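Local structure of aldehyde dehydrogenase 12 (Zea mays, 6D97) at residues A322-K327 / L361-V366; R136-S141 / N199-I204. The protein oxidises L-glutamate gamma-semialdehyde with NAD+ as the last enzyme of proline catabolism in plants. One frame throughout, in Å; residues are numbered along the deposited sequence.

Contact 1: A322-K327 / L361-V366; sequences ACSGQK and LTIGPV
Gln326 reaches from its loop to the backbone of Pro365 and Val366. Its CG lies anti to the carbonyl carbon (chi1 -64°), and the chain runs on extended, so CB and CG serve as a spacer that carries the amide across. Gln326 CD lies 3.7 Å from Pro365 O. At the tip the two atoms part. Gln326 OE1 packs 3.4 Å from Val366 CA and accepts a hydrogen bond from the backbone N of Leu367. Gln326 NE2 gives a weak, bent bond to Pro365 O at 3.0 Å. It also gives a much straighter one to Cys323 O (167°), which lies in the plane of the amide. Gln326 N reaches that same Cys323 O from the opposite face of the carbonyl plane. These bonds should fix the flip of the amide.

Ser324 makes the second link. Ser324 OG accepts a weak bond from Gly364 N at 2.9 Å, and Ile363 CD1 lies 3.8 Å from this oxygen. One water joins Ser324 OG to Leu361 O. Another joins Cys323 N to Leu361 O.

The segment 322-327 follows helix 309-321 and carries part of the cysteine signature of aldehyde dehydrogenases, with its Gly-Gln pair at Gly325 and Gln326. The Gln326 side chain is about 8 Å from the bound NAD. Neutral side chains and waters pair with backbone groups here, so two buried loops are joined without any charge between them.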
loop_
_atom_site.group_PDB
_atom_site.type_symbol
_atom_site.label_atom_id
_atom_site.label_comp_id
_atom_site.label_asym_id
_atom_site.label_seq_id
_atom_site.Cartn_x
_atom_site.Cartn_y
_atom_site.Cartn_z
ATOM N N ALA A 322 -23.878 2.696 -28.832
ATOM C CA ALA A 322 -24.720 2.768 -27.646
ATOM C C ALA A 322 -24.827 4.218 -27.193
ATOM O O ALA A 322 -23.861 4.980 -27.278
ATOM C CB ALA A 322 -24.159 1.898 -26.521
ATOM N N CYS A 323 -26.020 4.602 -26.738
ATOM C CA CYS A 323 -26.343 5.990 -26.418
ATOM C C CYS A 323 -26.120 6.918 -27.606
ATOM O O CYS A 323 -25.894 8.116 -27.417
ATOM C CB CYS A 323 -25.540 6.494 -25.211
ATOM S SG CYS A 323 -25.652 5.434 -23.749
ATOM N N SER A 324 -26.167 6.377 -28.827
ATOM C CA SER A 324 -25.865 7.135 -30.044
ATOM C C SER A 324 -24.492 7.793 -29.955
ATOM O O SER A 324 -24.302 8.944 -30.351
ATOM C CB SER A 324 -26.954 8.170 -30.332
ATOM O OG SER A 324 -28.243 7.628 -30.109
ATOM N N GLY A 325 -23.528 7.059 -29.400
ATOM C CA GLY A 325 -22.160 7.522 -29.293
ATOM C C GLY A 325 -21.914 8.592 -28.255
ATOM O O GLY A 325 -20.779 9.076 -28.148
ATOM N N GLN A 326 -22.926 8.974 -27.477
ATOM C CA GLN A 326 -22.781 10.060 -26.511
ATOM C C GLN A 326 -22.169 9.549 -25.204
ATOM O O GLN A 326 -22.748 9.633 -24.122
ATOM C CB GLN A 326 -24.127 10.734 -26.284
ATOM C CG GLN A 326 -24.672 11.406 -27.536
ATOM C CD GLN A 326 -26.084 11.906 -27.360
ATOM O OE1 GLN A 326 -26.319 13.110 -27.254
ATOM N NE2 GLN A 326 -27.037 10.979 -27.320
ATOM N N LYS A 327 -20.959 9.007 -25.333
ATOM C CA LYS A 327 -20.119 8.630 -24.207
ATOM C C LYS A 327 -18.741 9.239 -24.410
ATOM O O LYS A 327 -18.210 9.213 -25.524
ATOM C CB LYS A 327 -20.001 7.106 -24.082
ATOM C CG LYS A 327 -21.328 6.385 -23.914
ATOM C CD LYS A 327 -21.120 4.885 -23.767
ATOM C CE LYS A 327 -22.315 4.228 -23.096
ATOM N NZ LYS A 327 -22.189 2.753 -23.059
ATOM N N LEU A 361 -34.603 3.426 -28.368
ATOM C CA LEU A 361 -33.501 4.351 -28.114
ATOM C C LEU A 361 -32.138 3.672 -28.219
ATOM O O LEU A 361 -31.176 4.088 -27.571
ATOM C CB LEU A 361 -33.664 5.048 -26.762
ATOM C CG LEU A 361 -34.761 6.116 -26.785
ATOM C CD1 LEU A 361 -34.987 6.711 -25.405
ATOM C CD2 LEU A 361 -34.402 7.202 -27.787
ATOM N N THR A 362 -32.040 2.629 -29.042
ATOM C CA THR A 362 -30.732 2.147 -29.462
ATOM C C THR A 362 -30.097 3.058 -30.505
ATOM O O THR A 362 -28.906 2.910 -30.802
ATOM C CB THR A 362 -30.843 0.718 -29.995
ATOM O OG1 THR A 362 -31.986 0.613 -30.853
ATOM C CG2 THR A 362 -30.989 -0.261 -28.840
ATOM N N ILE A 363 -30.882 3.961 -31.091
ATOM C CA ILE A 363 -30.403 5.179 -31.729
ATOM C C ILE A 363 -31.360 6.275 -31.284
ATOM O O ILE A 363 -32.524 6.006 -30.973
ATOM C CB ILE A 363 -30.342 5.075 -33.272
ATOM C CG1 ILE A 363 -29.548 6.242 -33.873
ATOM C CG2 ILE A 363 -31.740 5.050 -33.866
ATOM C CD1 ILE A 363 -28.072 6.203 -33.579
ATOM N N GLY A 364 -30.872 7.510 -31.217
ATOM C CA GLY A 364 -31.726 8.574 -30.747
ATOM C C GLY A 364 -31.169 9.977 -30.843
ATOM O O GLY A 364 -30.171 10.244 -31.520
ATOM N N PRO A 365 -31.834 10.909 -30.154
ATOM C CA PRO A 365 -31.418 12.317 -30.199
ATOM C C PRO A 365 -29.971 12.493 -29.762
ATOM O O PRO A 365 -29.465 11.778 -28.895
ATOM C CB PRO A 365 -32.383 13.004 -29.224
ATOM C CG PRO A 365 -33.543 12.072 -29.103
ATOM C CD PRO A 365 -32.984 10.697 -29.260
ATOM N N VAL A 366 -29.303 13.454 -30.398
ATOM C CA VAL A 366 -27.910 13.790 -30.124
ATOM C C VAL A 366 -27.917 15.214 -29.591
ATOM O O VAL A 366 -28.100 16.174 -30.352
ATOM C CB VAL A 366 -27.025 13.657 -31.365
ATOM C CG1 VAL A 366 -25.598 14.006 -31.022
ATOM C CG2 VAL A 366 -27.121 12.247 -31.925
HETATM O O HOH W 1 -28.473 3.338 -26.183
HETATM O O HOH W 2 -29.455 6.365 -28.133
#

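Contact 2: R136-S141 / N199-I204; sequences RVSPKS and NFPLEI
Lys140 and Ser138 both direct polar atoms at the carbonyl oxygen of Asn199. Lys140 NZ donates to Asn199 O at 2.8 Å. The ammonium sits nearly in line with the C=O bond, at an angle of 165°. A bend at chi3 (77°) in the lysine chain brings NZ there. Ser138 OG is 3.2 Å from Asn199 O, but its one proton also has Phe198 O as a possible, weak acceptor.

The charged interaction has its partner outside the two segments. Lys140 NZ forms a salt bridge with Glu148 OE2. The other carboxylate oxygen, OE1, accepts from Leu202 N and Glu203 N, so one glutamate of helix 142-157 holds both the lysine and the start of helix 203-214. A leucine in place of Lys140 would probably leave Asn199 O without its ammonium donor and Glu148 without this buried counter-charge.

The segment 136-141 ends helix 124-137. The segment 199-204 is part of the connection in a beta-alpha-beta crossover. It runs from the loop after strand 191-196 into the first turn of helix 203-214, and the chain then returns in the neighbouring parallel strand 218-223 of the Rossmann-type sheet that binds NAD. The Asn199 side chain is about 6 Å from the bound NAD.

The remaining contacts are packing. Ser138 CB rests 3.7 Å from Pro201 CG, and Val137 CG2 approaches the same ring carbon at 4.4 Å. The lysine crosses Phe200 at about a right angle, and Lys140 NZ stands 3.8 Å from Phe200 CD1, oblique to the ring.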
loop_
_atom_site.group_PDB
_atom_site.type_symbol
_atom_site.label_atom_id
_atom_site.label_comp_id
_atom_site.label_asym_id
_atom_site.label_seq_id
_atom_site.Cartn_x
_atom_site.Cartn_y
_atom_site.Cartn_z
ATOM N N ARG A 136 -35.559 9.998 -20.038
ATOM C CA ARG A 136 -36.356 11.122 -20.518
ATOM C C ARG A 136 -35.502 12.344 -20.827
ATOM O O ARG A 136 -35.833 13.115 -21.727
ATOM C CB ARG A 136 -37.444 11.481 -19.504
ATOM C CG ARG A 136 -38.509 10.413 -19.243
ATOM C CD ARG A 136 -39.283 10.026 -20.496
ATOM N NE ARG A 136 -39.826 11.184 -21.201
ATOM C CZ ARG A 136 -40.981 11.774 -20.911
ATOM N NH1 ARG A 136 -41.735 11.324 -19.921
ATOM N NH2 ARG A 136 -41.380 12.822 -21.613
ATOM N N VAL A 137 -34.409 12.544 -20.102
ATOM C CA VAL A 137 -33.603 13.749 -20.249
ATOM C C VAL A 137 -32.339 13.501 -21.063
ATOM O O VAL A 137 -31.923 14.369 -21.830
ATOM C CB VAL A 137 -33.273 14.352 -18.866
ATOM C CG1 VAL A 137 -34.533 14.855 -18.220
ATOM C CG2 VAL A 137 -32.600 13.322 -17.974
ATOM N N SER A 138 -31.709 12.342 -20.903
ATOM C CA SER A 138 -30.527 11.960 -21.672
ATOM C C SER A 138 -30.864 10.673 -22.413
ATOM O O SER A 138 -30.513 9.577 -21.958
ATOM C CB SER A 138 -29.298 11.789 -20.779
ATOM O OG SER A 138 -28.157 11.450 -21.544
ATOM N N PRO A 139 -31.533 10.778 -23.564
ATOM C CA PRO A 139 -32.128 9.596 -24.207
ATOM C C PRO A 139 -31.103 8.522 -24.538
ATOM O O PRO A 139 -30.086 8.777 -25.188
ATOM C CB PRO A 139 -32.772 10.177 -25.472
ATOM C CG PRO A 139 -33.053 11.603 -25.110
ATOM C CD PRO A 139 -31.894 12.023 -24.259
ATOM N N LYS A 140 -31.390 7.313 -24.066
ATOM C CA LYS A 140 -30.578 6.126 -24.283
ATOM C C LYS A 140 -31.475 4.934 -23.989
ATOM O O LYS A 140 -32.565 5.083 -23.432
ATOM C CB LYS A 140 -29.333 6.131 -23.393
ATOM C CG LYS A 140 -29.656 6.165 -21.911
ATOM C CD LYS A 140 -28.398 6.172 -21.060
ATOM C CE LYS A 140 -27.746 7.548 -21.031
ATOM N NZ LYS A 140 -26.571 7.601 -20.113
ATOM N N SER A 141 -31.014 3.746 -24.373
ATOM C CA SER A 141 -31.823 2.555 -24.159
ATOM C C SER A 141 -32.037 2.317 -22.665
ATOM O O SER A 141 -31.298 2.820 -21.815
ATOM C CB SER A 141 -31.169 1.331 -24.800
ATOM O OG SER A 141 -30.086 0.857 -24.019
ATOM N N ASN A 199 -24.590 13.680 -20.411
ATOM C CA ASN A 199 -24.767 12.332 -20.943
ATOM C C ASN A 199 -24.900 11.269 -19.857
ATOM O O ASN A 199 -25.533 10.235 -20.094
ATOM C CB ASN A 199 -23.626 11.992 -21.902
ATOM C CG ASN A 199 -22.267 12.064 -21.251
ATOM O OD1 ASN A 199 -22.026 12.885 -20.366
ATOM N ND2 ASN A 199 -21.362 11.200 -21.692
ATOM N N PHE A 200 -24.337 11.489 -18.668
ATOM C CA PHE A 200 -24.520 10.579 -17.536
ATOM C C PHE A 200 -25.110 11.378 -16.383
ATOM O O PHE A 200 -24.376 11.867 -15.508
ATOM C CB PHE A 200 -23.210 9.898 -17.145
ATOM C CG PHE A 200 -22.732 8.882 -18.149
ATOM C CD1 PHE A 200 -23.262 7.599 -18.164
ATOM C CD2 PHE A 200 -21.760 9.210 -19.081
ATOM C CE1 PHE A 200 -22.832 6.663 -19.086
ATOM C CE2 PHE A 200 -21.323 8.277 -20.005
ATOM C CZ PHE A 200 -21.861 7.003 -20.009
ATOM N N PRO A 201 -26.437 11.529 -16.334
ATOM C CA PRO A 201 -27.048 12.436 -15.349
ATOM C C PRO A 201 -26.964 11.947 -13.911
ATOM O O PRO A 201 -27.264 12.728 -12.998
ATOM C CB PRO A 201 -28.511 12.525 -15.812
ATOM C CG PRO A 201 -28.535 11.951 -17.203
ATOM C CD PRO A 201 -27.437 10.941 -17.239
ATOM N N LEU A 202 -26.582 10.695 -13.675
ATOM C CA LEU A 202 -26.499 10.152 -12.325
ATOM C C LEU A 202 -25.095 9.701 -11.956
ATOM O O LEU A 202 -24.562 10.125 -10.925
ATOM C CB LEU A 202 -27.476 8.976 -12.168
ATOM C CG LEU A 202 -27.452 8.287 -10.801
ATOM C CD1 LEU A 202 -28.035 9.208 -9.738
ATOM C CD2 LEU A 202 -28.202 6.969 -10.844
ATOM N N GLU A 203 -24.476 8.861 -12.788
ATOM C CA GLU A 203 -23.251 8.166 -12.399
ATOM C C GLU A 203 -22.115 9.139 -12.109
ATOM O O GLU A 203 -21.460 9.048 -11.065
ATOM C CB GLU A 203 -22.846 7.181 -13.495
ATOM C CG GLU A 203 -21.577 6.404 -13.206
ATOM C CD GLU A 203 -21.218 5.462 -14.339
ATOM O OE1 GLU A 203 -22.126 5.084 -15.110
ATOM O OE2 GLU A 203 -20.030 5.105 -14.467
ATOM N N ILE A 204 -21.856 10.068 -13.024
ATOM C CA ILE A 204 -20.723 10.980 -12.873
ATOM C C ILE A 204 -20.944 11.912 -11.684
ATOM O O ILE A 204 -20.092 11.953 -10.784
ATOM C CB ILE A 204 -20.458 11.771 -14.165
ATOM C CG1 ILE A 204 -20.034 10.833 -15.296
ATOM C CG2 ILE A 204 -19.412 12.841 -13.916
ATOM C CD1 ILE A 204 -19.895 11.529 -16.629
#

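How the contacts relate
The centres of the two contacts are 10 Å apart, and along the chain contact 2 closes before contact 1 opens. They touch directly. Asn199 ND2 probably donates to Gln326 O at 3.2 Å, while Cys323 SG packs on Lys140 CB and Leu361 CB on the backbone of Lys140. In contact 2, 199-204 belongs to a crossover of the five-stranded parallel sheet, and 136-141 joins helix 124-137 to helix 142-157. In contact 1, 322-327 leads instead toward strand 331-337 of the seven-stranded sheet. The Asn199 to Gln326 bond therefore links loops of the two sheets close to the NAD. Helix 142-157 touches both contacts, and Thr547 of a second subunit reaches Ala322, Thr362 and Ser141.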